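Local coordinates for phospho-2-dehydro-3-deoxyheptonate aldolase (PDB 3TQK), which probably condenses phosphoenolpyruvate with D-erythrose 4-phosphate to give 3-deoxy-D-arabino-heptulosonate 7-phosphate, the first step of chorismate biosynthesis, at residues 19-25 with 120-125. Numbering follows the deposited sequence.
Sequences LIQDIPL and LRLARN
Arg124 reaches out from helix 116-132 and binds the carbonyl of Ile23, just where helix 16-22 gives way to loop. NE and NH2, along the same edge of the guanidinium, each donate to Ile23 O over 2.8 Å, and the acceptor lies almost in the guanidinium plane. Both bonds are bent, as expected when two donors of one group share an acceptor. CG of Arg124 stands anti to its backbone N (chi1 -174°), and the chain stays extended as far as NE, which carries the flat head to the end of helix 16-22. Ile20 CG1 lies over the centre of one guanidinium face, 3.7 Å from Arg124 CZ. Beyond the contact, Arg124 also pairs with Glu152 and donates to the carbonyl of Tyr149.

A second arginine, Arg121, works at the more exposed side of the contact. Its chain bends at chi3 (-71°), swinging NH1 to within 2.9 Å of Asp22 OD2 in a salt bridge. The hydrogen bond within it is nearly straight (169°) and meets OD2 on its anti side, somewhat out of the carboxylate plane. Leu19 CD2 rests over a face of this guanidinium, toward its rim, while Leu19 CD1 packs on the backbone around Arg121. Ile23 packs on the helix, its CD1 3.4 Å from Arg121 O and 3.9 Å from Asn125 CB.

This contact fastens the N-terminal extension onto an outer helix of the TIM barrel, away from the manganese. The buried Arg124 probably keeps its charge, balanced by Glu152, while supplying hydrogen bonds to a carbonyl beyond the last helical turn.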
loop_
_atom_site.group_PDB
_atom_site.type_symbol
_atom_site.label_atom_id
_atom_site.label_comp_id
_atom_site.label_asym_id
_atom_site.label_seq_id
_atom_site.Cartn_x
_atom_site.Cartn_y
_atom_site.Cartn_z
ATOM N N LEU A 19 -2.532 -15.111 21.966
ATOM C CA LEU A 19 -1.257 -15.704 21.577
ATOM C C LEU A 19 -0.117 -15.208 22.448
ATOM O O LEU A 19 0.839 -15.938 22.675
ATOM C CB LEU A 19 -0.932 -15.443 20.106
ATOM C CG LEU A 19 -1.973 -15.858 19.065
ATOM C CD1 LEU A 19 -1.315 -16.071 17.676
ATOM C CD2 LEU A 19 -2.738 -17.062 19.511
ATOM N N ILE A 20 -0.211 -13.966 22.914
ATOM C CA ILE A 20 0.773 -13.408 23.843
ATOM C C ILE A 20 0.716 -14.103 25.200
ATOM O O ILE A 20 1.751 -14.356 25.797
ATOM C CB ILE A 20 0.626 -11.862 23.981
ATOM C CG1 ILE A 20 1.039 -11.191 22.658
ATOM C CG2 ILE A 20 1.500 -11.308 25.147
ATOM C CD1 ILE A 20 0.599 -9.748 22.494
ATOM N N GLN A 21 -0.477 -14.433 25.682
ATOM C CA GLN A 21 -0.605 -15.238 26.899
ATOM C C GLN A 21 -0.046 -16.637 26.689
ATOM O O GLN A 21 0.709 -17.128 27.511
ATOM C CB GLN A 21 -2.059 -15.344 27.372
ATOM C CG GLN A 21 -2.644 -14.018 27.896
ATOM C CD GLN A 21 -3.783 -14.213 28.906
ATOM O OE1 GLN A 21 -3.534 -14.518 30.078
ATOM N NE2 GLN A 21 -5.035 -14.022 28.454
ATOM N N ASP A 22 -0.431 -17.269 25.589
ATOM C CA ASP A 22 0.046 -18.614 25.246
ATOM C C ASP A 22 1.559 -18.656 25.017
ATOM O O ASP A 22 2.213 -19.629 25.408
ATOM C CB ASP A 22 -0.670 -19.137 23.987
ATOM C CG ASP A 22 -2.142 -19.480 24.234
ATOM O OD1 ASP A 22 -2.567 -19.584 25.403
ATOM O OD2 ASP A 22 -2.887 -19.662 23.245
ATOM N N ILE A 23 2.103 -17.608 24.392
ATOM C CA ILE A 23 3.503 -17.579 23.971
ATOM C C ILE A 23 4.145 -16.287 24.514
ATOM O O ILE A 23 4.336 -15.316 23.771
ATOM C CB ILE A 23 3.618 -17.641 22.414
ATOM C CG1 ILE A 23 2.870 -18.852 21.840
ATOM C CG2 ILE A 23 5.070 -17.700 21.968
ATOM C CD1 ILE A 23 2.694 -18.789 20.320
ATOM N N PRO A 24 4.457 -16.263 25.819
ATOM C CA PRO A 24 4.844 -15.017 26.457
ATOM C C PRO A 24 6.217 -14.533 26.038
ATOM O O PRO A 24 7.038 -15.328 25.573
ATOM C CB PRO A 24 4.828 -15.357 27.956
ATOM C CG PRO A 24 5.016 -16.826 28.020
ATOM C CD PRO A 24 4.387 -17.381 26.782
ATOM N N LEU A 25 6.436 -13.229 26.183
ATOM C CA LEU A 25 7.755 -12.626 25.990
ATOM C C LEU A 25 8.680 -13.120 27.087
ATOM O O LEU A 25 8.483 -12.799 28.262
ATOM C CB LEU A 25 7.653 -11.102 26.038
ATOM C CG LEU A 25 8.931 -10.296 25.813
ATOM C CD1 LEU A 25 9.592 -10.596 24.459
ATOM C CD2 LEU A 25 8.603 -8.790 25.942
ATOM N N LEU A 120 -0.121 -17.435 12.408
ATOM C CA LEU A 120 0.258 -16.373 13.323
ATOM C C LEU A 120 0.852 -16.969 14.578
ATOM O O LEU A 120 1.829 -16.455 15.094
ATOM C CB LEU A 120 -0.933 -15.470 13.678
ATOM C CG LEU A 120 -1.330 -14.476 12.594
ATOM C CD1 LEU A 120 -2.749 -13.912 12.830
ATOM C CD2 LEU A 120 -0.290 -13.373 12.523
ATOM N N ARG A 121 0.270 -18.063 15.041
ATOM C CA ARG A 121 0.731 -18.733 16.245
ATOM C C ARG A 121 2.130 -19.291 16.090
ATOM O O ARG A 121 2.986 -19.074 16.947
ATOM C CB ARG A 121 -0.230 -19.856 16.618
ATOM C CG ARG A 121 0.088 -20.529 17.936
ATOM C CD ARG A 121 -0.923 -21.636 18.214
ATOM N NE ARG A 121 -2.234 -21.088 18.542
ATOM C CZ ARG A 121 -2.581 -20.613 19.736
ATOM N NH1 ARG A 121 -1.721 -20.594 20.754
ATOM N NH2 ARG A 121 -3.805 -20.140 19.917
ATOM N N LEU A 122 2.377 -19.997 14.992
ATOM C CA LEU A 122 3.715 -20.546 14.746
ATOM C C LEU A 122 4.758 -19.450 14.426
ATOM O O LEU A 122 5.939 -19.598 14.745
ATOM C CB LEU A 122 3.649 -21.601 13.645
ATOM C CG LEU A 122 2.776 -22.829 13.971
ATOM C CD1 LEU A 122 2.881 -23.880 12.865
ATOM C CD2 LEU A 122 3.142 -23.460 15.318
ATOM N N ALA A 123 4.314 -18.351 13.822
ATOM C CA ALA A 123 5.206 -17.239 13.499
ATOM C C ALA A 123 5.718 -16.621 14.788
ATOM O O ALA A 123 6.928 -16.430 14.964
ATOM C CB ALA A 123 4.493 -16.185 12.636
ATOM N N ARG A 124 4.799 -16.326 15.701
ATOM C CA ARG A 124 5.184 -15.766 16.979
ATOM C C ARG A 124 6.072 -16.751 17.724
ATOM O O ARG A 124 7.086 -16.345 18.289
ATOM C CB ARG A 124 3.974 -15.426 17.836
ATOM C CG ARG A 124 4.360 -14.701 19.121
ATOM C CD ARG A 124 3.195 -14.488 20.059
ATOM N NE ARG A 124 3.701 -14.096 21.366
ATOM C CZ ARG A 124 4.162 -12.886 21.652
ATOM N NH1 ARG A 124 4.149 -11.917 20.739
ATOM N NH2 ARG A 124 4.636 -12.643 22.859
ATOM N N ASN A 125 5.690 -18.028 17.734
ATOM C CA ASN A 125 6.459 -19.035 18.468
ATOM C C ASN A 125 7.869 -19.183 17.904
ATOM O O ASN A 125 8.821 -19.394 18.653
ATOM C CB ASN A 125 5.741 -20.403 18.525
ATOM C CG ASN A 125 6.000 -21.154 19.841
ATOM O OD1 ASN A 125 7.060 -21.024 20.436
ATOM N ND2 ASN A 125 5.022 -21.929 20.297
#